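Local coordinates for hypothetical protein (Pseudomonas aeruginosa, PDB 2H9F) that probably isomerises methylaconitate, a tricarboxylic acid, as a PrpF-type isomerase, at residues A[248-253]-A[277-282]; A[212-215]-A[221-224]. One frame throughout, in Å; residues are numbered along the deposited sequence.

Contact 1 (A[248-253]-A[277-282]); sequences ARFERI and PKIAFV. With SO4 (sulfate ion), chain F.
Helix-on-sheet packing, wholly apolar between the segments and buried, joins F250 and I253 of helix 244-260 to I279 and F281 of strand 278-283. The helix passes over the strand at 109°, the two local axes 9.0 Å apart, and no hydrogen bond links them. F250 points at the strand: CE1 and CZ of its ring meet F281, while F250 CD1, nearer the root of the ring, lies 4.3 Å from I279 CG1. F250 CZ comes to 3.5 Å from F281 CE1, and the ring planes are only 19° apart. With centroids 5.4 Å apart the rings are slid past each other and barely overlap. The chi1 of F281, 50°, holds its ring between the backbone N and the carbonyl carbon, standing up from the strand toward the helix. In this PrpF-family fold the helix covers one face of a mixed sheet; Y231 meets both phenylalanine rings, and L308 of the next strand touches F250 and I279. I279 sends CG1 anti to its own N, and the CD1 beyond it reaches I253 CG2 at 3.9 Å. At the start of the strand the K278 side chain leads away from the helix; K278 NZ donates to O4 of a sulfate ion at 2.8 Å, an anion probably from the crystallisation liquor that H275 also binds.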
loop_
_atom_site.group_PDB
_atom_site.type_symbol
_atom_site.label_atom_id
_atom_site.label_comp_id
_atom_site.label_asym_id
_atom_site.label_seq_id
_atom_site.Cartn_x
_atom_site.Cartn_y
_atom_site.Cartn_z
ATOM N N ALA A 248 5.314 24.991 -25.317
ATOM C CA ALA A 248 4.418 26.140 -25.485
ATOM C C ALA A 248 3.716 26.068 -26.844
ATOM O O ALA A 248 2.545 26.420 -26.981
ATOM C CB ALA A 248 5.191 27.456 -25.349
ATOM N N ARG A 249 4.447 25.621 -27.848
ATOM C CA ARG A 249 3.905 25.468 -29.189
ATOM C C ARG A 249 2.804 24.410 -29.235
ATOM O O ARG A 249 1.777 24.590 -29.895
ATOM C CB ARG A 249 5.044 25.083 -30.146
ATOM C CG ARG A 249 4.719 25.199 -31.614
ATOM C CD ARG A 249 5.970 24.968 -32.472
ATOM N NE ARG A 249 5.642 24.927 -33.905
ATOM C CZ ARG A 249 5.412 23.821 -34.615
ATOM N NH1 ARG A 249 5.461 22.620 -34.054
ATOM N NH2 ARG A 249 5.128 23.916 -35.907
ATOM N N PHE A 250 3.025 23.292 -28.555
ATOM C CA PHE A 250 2.012 22.233 -28.502
ATOM C C PHE A 250 0.751 22.732 -27.813
ATOM O O PHE A 250 -0.375 22.418 -28.228
ATOM C CB PHE A 250 2.550 21.000 -27.753
ATOM C CG PHE A 250 3.270 20.047 -28.610
ATOM C CD1 PHE A 250 2.609 19.359 -29.613
ATOM C CD2 PHE A 250 4.628 19.781 -28.400
ATOM C CE1 PHE A 250 3.314 18.439 -30.428
ATOM C CE2 PHE A 250 5.317 18.875 -29.193
ATOM C CZ PHE A 250 4.662 18.200 -30.210
ATOM N N GLU A 251 0.944 23.518 -26.750
ATOM C CA GLU A 251 -0.177 24.034 -25.996
ATOM C C GLU A 251 -1.004 24.968 -26.860
ATOM O O GLU A 251 -2.221 25.053 -26.687
ATOM C CB GLU A 251 0.292 24.744 -24.727
ATOM C CG GLU A 251 -0.826 25.460 -23.905
ATOM C CD GLU A 251 -1.856 24.515 -23.273
ATOM O OE1 GLU A 251 -1.664 23.275 -23.376
ATOM O OE2 GLU A 251 -2.870 25.032 -22.681
ATOM N N ARG A 252 -0.359 25.667 -27.787
ATOM C CA ARG A 252 -1.088 26.566 -28.677
ATOM C C ARG A 252 -1.989 25.792 -29.623
ATOM O O ARG A 252 -3.122 26.200 -29.916
ATOM C CB ARG A 252 -0.113 27.483 -29.420
ATOM C CG ARG A 252 0.183 28.713 -28.582
ATOM C CD ARG A 252 1.604 29.130 -28.633
ATOM N NE ARG A 252 1.863 29.997 -29.774
ATOM C CZ ARG A 252 1.745 31.322 -29.772
ATOM N NH1 ARG A 252 1.347 31.988 -28.679
ATOM N NH2 ARG A 252 2.021 31.983 -30.892
ATOM N N ILE A 253 -1.495 24.650 -30.057
ATOM C CA ILE A 253 -2.275 23.765 -30.918
ATOM C C ILE A 253 -3.431 23.180 -30.117
ATOM O O ILE A 253 -4.591 23.168 -30.581
ATOM C CB ILE A 253 -1.430 22.635 -31.523
ATOM C CG1 ILE A 253 -0.216 23.206 -32.287
ATOM C CG2 ILE A 253 -2.278 21.839 -32.493
ATOM C CD1 ILE A 253 0.736 22.208 -32.819
ATOM N N PRO A 277 -8.910 19.362 -24.071
ATOM C CA PRO A 277 -8.662 18.117 -24.792
ATOM C C PRO A 277 -7.216 17.702 -24.629
ATOM O O PRO A 277 -6.393 18.516 -24.240
ATOM C CB PRO A 277 -8.950 18.501 -26.238
ATOM C CG PRO A 277 -8.584 19.914 -26.312
ATOM C CD PRO A 277 -9.123 20.479 -25.004
ATOM N N LYS A 278 -6.912 16.445 -24.885
ATOM C CA LYS A 278 -5.516 16.038 -25.068
ATOM C C LYS A 278 -5.037 16.419 -26.469
ATOM O O LYS A 278 -5.850 16.756 -27.333
ATOM C CB LYS A 278 -5.356 14.536 -24.853
ATOM C CG LYS A 278 -5.880 14.046 -23.480
ATOM C CD LYS A 278 -5.280 14.814 -22.316
ATOM C CE LYS A 278 -5.482 14.143 -20.939
ATOM N NZ LYS A 278 -4.817 14.959 -19.816
ATOM N N ILE A 279 -3.719 16.352 -26.687
ATOM C CA ILE A 279 -3.097 16.703 -27.949
ATOM C C ILE A 279 -2.129 15.580 -28.267
ATOM O O ILE A 279 -1.331 15.190 -27.424
ATOM C CB ILE A 279 -2.349 18.095 -27.897
ATOM C CG1 ILE A 279 -1.536 18.381 -29.164
ATOM C CG2 ILE A 279 -1.413 18.219 -26.709
ATOM C CD1 ILE A 279 -2.379 18.611 -30.395
ATOM N N ALA A 280 -2.232 15.026 -29.472
ATOM C CA ALA A 280 -1.341 13.921 -29.857
ATOM C C ALA A 280 -1.019 14.058 -31.330
ATOM O O ALA A 280 -1.784 14.636 -32.101
ATOM C CB ALA A 280 -2.016 12.581 -29.598
ATOM N N PHE A 281 0.127 13.516 -31.716
ATOM C CA PHE A 281 0.515 13.526 -33.083
ATOM C C PHE A 281 0.810 12.107 -33.501
ATOM O O PHE A 281 1.332 11.322 -32.708
ATOM C CB PHE A 281 1.706 14.462 -33.379
ATOM C CG PHE A 281 2.905 14.303 -32.473
ATOM C CD1 PHE A 281 2.909 14.833 -31.196
ATOM C CD2 PHE A 281 4.095 13.705 -32.946
ATOM C CE1 PHE A 281 4.054 14.732 -30.382
ATOM C CE2 PHE A 281 5.224 13.585 -32.134
ATOM C CZ PHE A 281 5.215 14.093 -30.870
ATOM N N VAL A 282 0.466 11.834 -34.759
ATOM C CA VAL A 282 0.511 10.503 -35.356
ATOM C C VAL A 282 1.396 10.452 -36.598
ATOM O O VAL A 282 1.639 11.468 -37.270
ATOM C CB VAL A 282 -0.933 10.020 -35.731
ATOM C CG1 VAL A 282 -1.818 10.047 -34.505
ATOM C CG2 VAL A 282 -1.535 10.836 -36.865
HETATM S S SO4 F . -7.055 13.543 -17.201
HETATM O O1 SO4 F . -8.393 14.159 -17.267
HETATM O O2 SO4 F . -6.846 12.772 -15.968
HETATM O O3 SO4 F . -7.022 12.565 -18.290
HETATM O O4 SO4 F . -6.023 14.597 -17.342
#

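Contact 2 (A[212-215]-A[221-224]); sequences ATMI and TVFV
T213 and F223 form a hydrogen-bonded pair in an antiparallel beta hairpin made by strands 208-216 and 220-225, and I215 with T221 forms the next such pair toward the turn. Each pair is closed by two backbone N-H...O bonds, one in each direction; the shortest of the four runs from F223 N to T213 O at 2.8 Å.

Side chains alternate between the two faces. T213, I215, T221 and F223 share the face covered by helix 319-330. There F223 has CG anti to its carbonyl carbon (chi1 -72°), which swings the ring back along its own strand, toward T221. One ring face is met by T221 CG2, 3.7 Å above the plane and offset toward the rim, while I215 CG2 comes in at the edge, 3.7 Å from F223 CE2. The other branch of I215, through CG1, leads away from the hairpin partner. T213 OG1 bonds to L198 O and L335 N, and T221 OG1 turns back to I219 O.

On the other face the selenomethionine M214 and V222, a non-hydrogen-bonded pair, lie alongside each other and point the same way, next to L202. Beyond CG the M214 chain bends at chi3 (-81°), carrying its end away from the valine. M214 CG lies against the flank of V222, 4.0 Å from V222 CG1 and 4.1 Å from V222 CG2.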
loop_
_atom_site.group_PDB
_atom_site.type_symbol
_atom_site.label_atom_id
_atom_site.label_comp_id
_atom_site.label_asym_id
_atom_site.label_seq_id
_atom_site.Cartn_x
_atom_site.Cartn_y
_atom_site.Cartn_z
ATOM N N ALA A 212 -6.205 18.312 -38.805
ATOM C CA ALA A 212 -6.438 17.787 -37.477
ATOM C C ALA A 212 -7.730 16.978 -37.413
ATOM O O ALA A 212 -8.704 17.351 -38.021
ATOM C CB ALA A 212 -6.450 18.936 -36.453
ATOM N N THR A 213 -7.716 15.870 -36.678
ATOM C CA THR A 213 -8.942 15.185 -36.299
ATOM C C THR A 213 -9.202 15.489 -34.827
ATOM O O THR A 213 -8.372 15.206 -33.971
ATOM C CB THR A 213 -8.795 13.676 -36.496
ATOM O OG1 THR A 213 -8.787 13.397 -37.905
ATOM C CG2 THR A 213 -9.944 12.898 -35.799
HETATM N N MSE A 214 -10.355 16.078 -34.558
HETATM C CA MSE A 214 -10.807 16.427 -33.232
HETATM C C MSE A 214 -11.975 15.483 -32.928
HETATM O O MSE A 214 -13.012 15.548 -33.573
HETATM C CB MSE A 214 -11.226 17.893 -33.202
HETATM C CG MSE A 214 -10.037 18.847 -33.220
HETATM SE SE MSE A 214 -10.479 20.643 -33.628
HETATM C CE MSE A 214 -10.569 20.475 -35.614
ATOM N N ILE A 215 -11.744 14.562 -32.000
ATOM C CA ILE A 215 -12.647 13.470 -31.709
ATOM C C ILE A 215 -12.966 13.423 -30.198
ATOM O O ILE A 215 -12.096 13.579 -29.344
ATOM C CB ILE A 215 -12.052 12.104 -32.224
ATOM C CG1 ILE A 215 -13.075 10.967 -32.068
ATOM C CG2 ILE A 215 -10.773 11.760 -31.539
ATOM C CD1 ILE A 215 -12.771 9.705 -32.851
ATOM N N THR A 221 -9.864 14.617 -27.833
ATOM C CA THR A 221 -8.505 14.613 -28.287
ATOM C C THR A 221 -8.384 15.342 -29.626
ATOM O O THR A 221 -9.215 15.180 -30.533
ATOM C CB THR A 221 -7.976 13.137 -28.449
ATOM O OG1 THR A 221 -8.286 12.378 -27.271
ATOM C CG2 THR A 221 -6.474 13.110 -28.690
ATOM N N VAL A 222 -7.361 16.177 -29.712
ATOM C CA VAL A 222 -6.934 16.801 -30.946
ATOM C C VAL A 222 -5.752 16.030 -31.509
ATOM O O VAL A 222 -4.683 15.959 -30.888
ATOM C CB VAL A 222 -6.499 18.267 -30.726
ATOM C CG1 VAL A 222 -6.256 18.909 -32.060
ATOM C CG2 VAL A 222 -7.575 19.052 -29.941
ATOM N N PHE A 223 -5.946 15.419 -32.684
ATOM C CA PHE A 223 -4.873 14.681 -33.373
ATOM C C PHE A 223 -4.310 15.446 -34.560
ATOM O O PHE A 223 -5.059 15.891 -35.395
ATOM C CB PHE A 223 -5.354 13.311 -33.947
ATOM C CG PHE A 223 -5.629 12.236 -32.912
ATOM C CD1 PHE A 223 -4.599 11.524 -32.346
ATOM C CD2 PHE A 223 -6.931 11.939 -32.523
ATOM C CE1 PHE A 223 -4.863 10.507 -31.428
ATOM C CE2 PHE A 223 -7.192 10.936 -31.596
ATOM C CZ PHE A 223 -6.149 10.229 -31.050
ATOM N N VAL A 224 -2.983 15.433 -34.725
ATOM C CA VAL A 224 -2.348 16.051 -35.879
ATOM C C VAL A 224 -1.287 15.134 -36.436
ATOM O O VAL A 224 -0.904 14.229 -35.766
ATOM C CB VAL A 224 -1.735 17.424 -35.512
ATOM C CG1 VAL A 224 -2.872 18.409 -35.073
ATOM C CG2 VAL A 224 -0.687 17.301 -34.418
#

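Overall arrangement
Both contacts are buried, with centres about 9 Å apart, and they share one sheet because strand 220-225 of contact 2 runs parallel to strand 278-283 of contact 1. Probable backbone hydrogen bonds join these neighbours, with K278 O to V222 N and V282 N to V224 O both at 2.9 Å. Contact 2 lies within the sheet, and backbone hydrogen bonds set its register; contact 1 joins layers and relies on aliphatic and aromatic side chains alone. Helices lie on opposite faces: 244-260 over I279 and F281, and 319-330 against T221 and F223. L202 links the two, touching I253 in contact 1 and A212, M214 and V222 in contact 2.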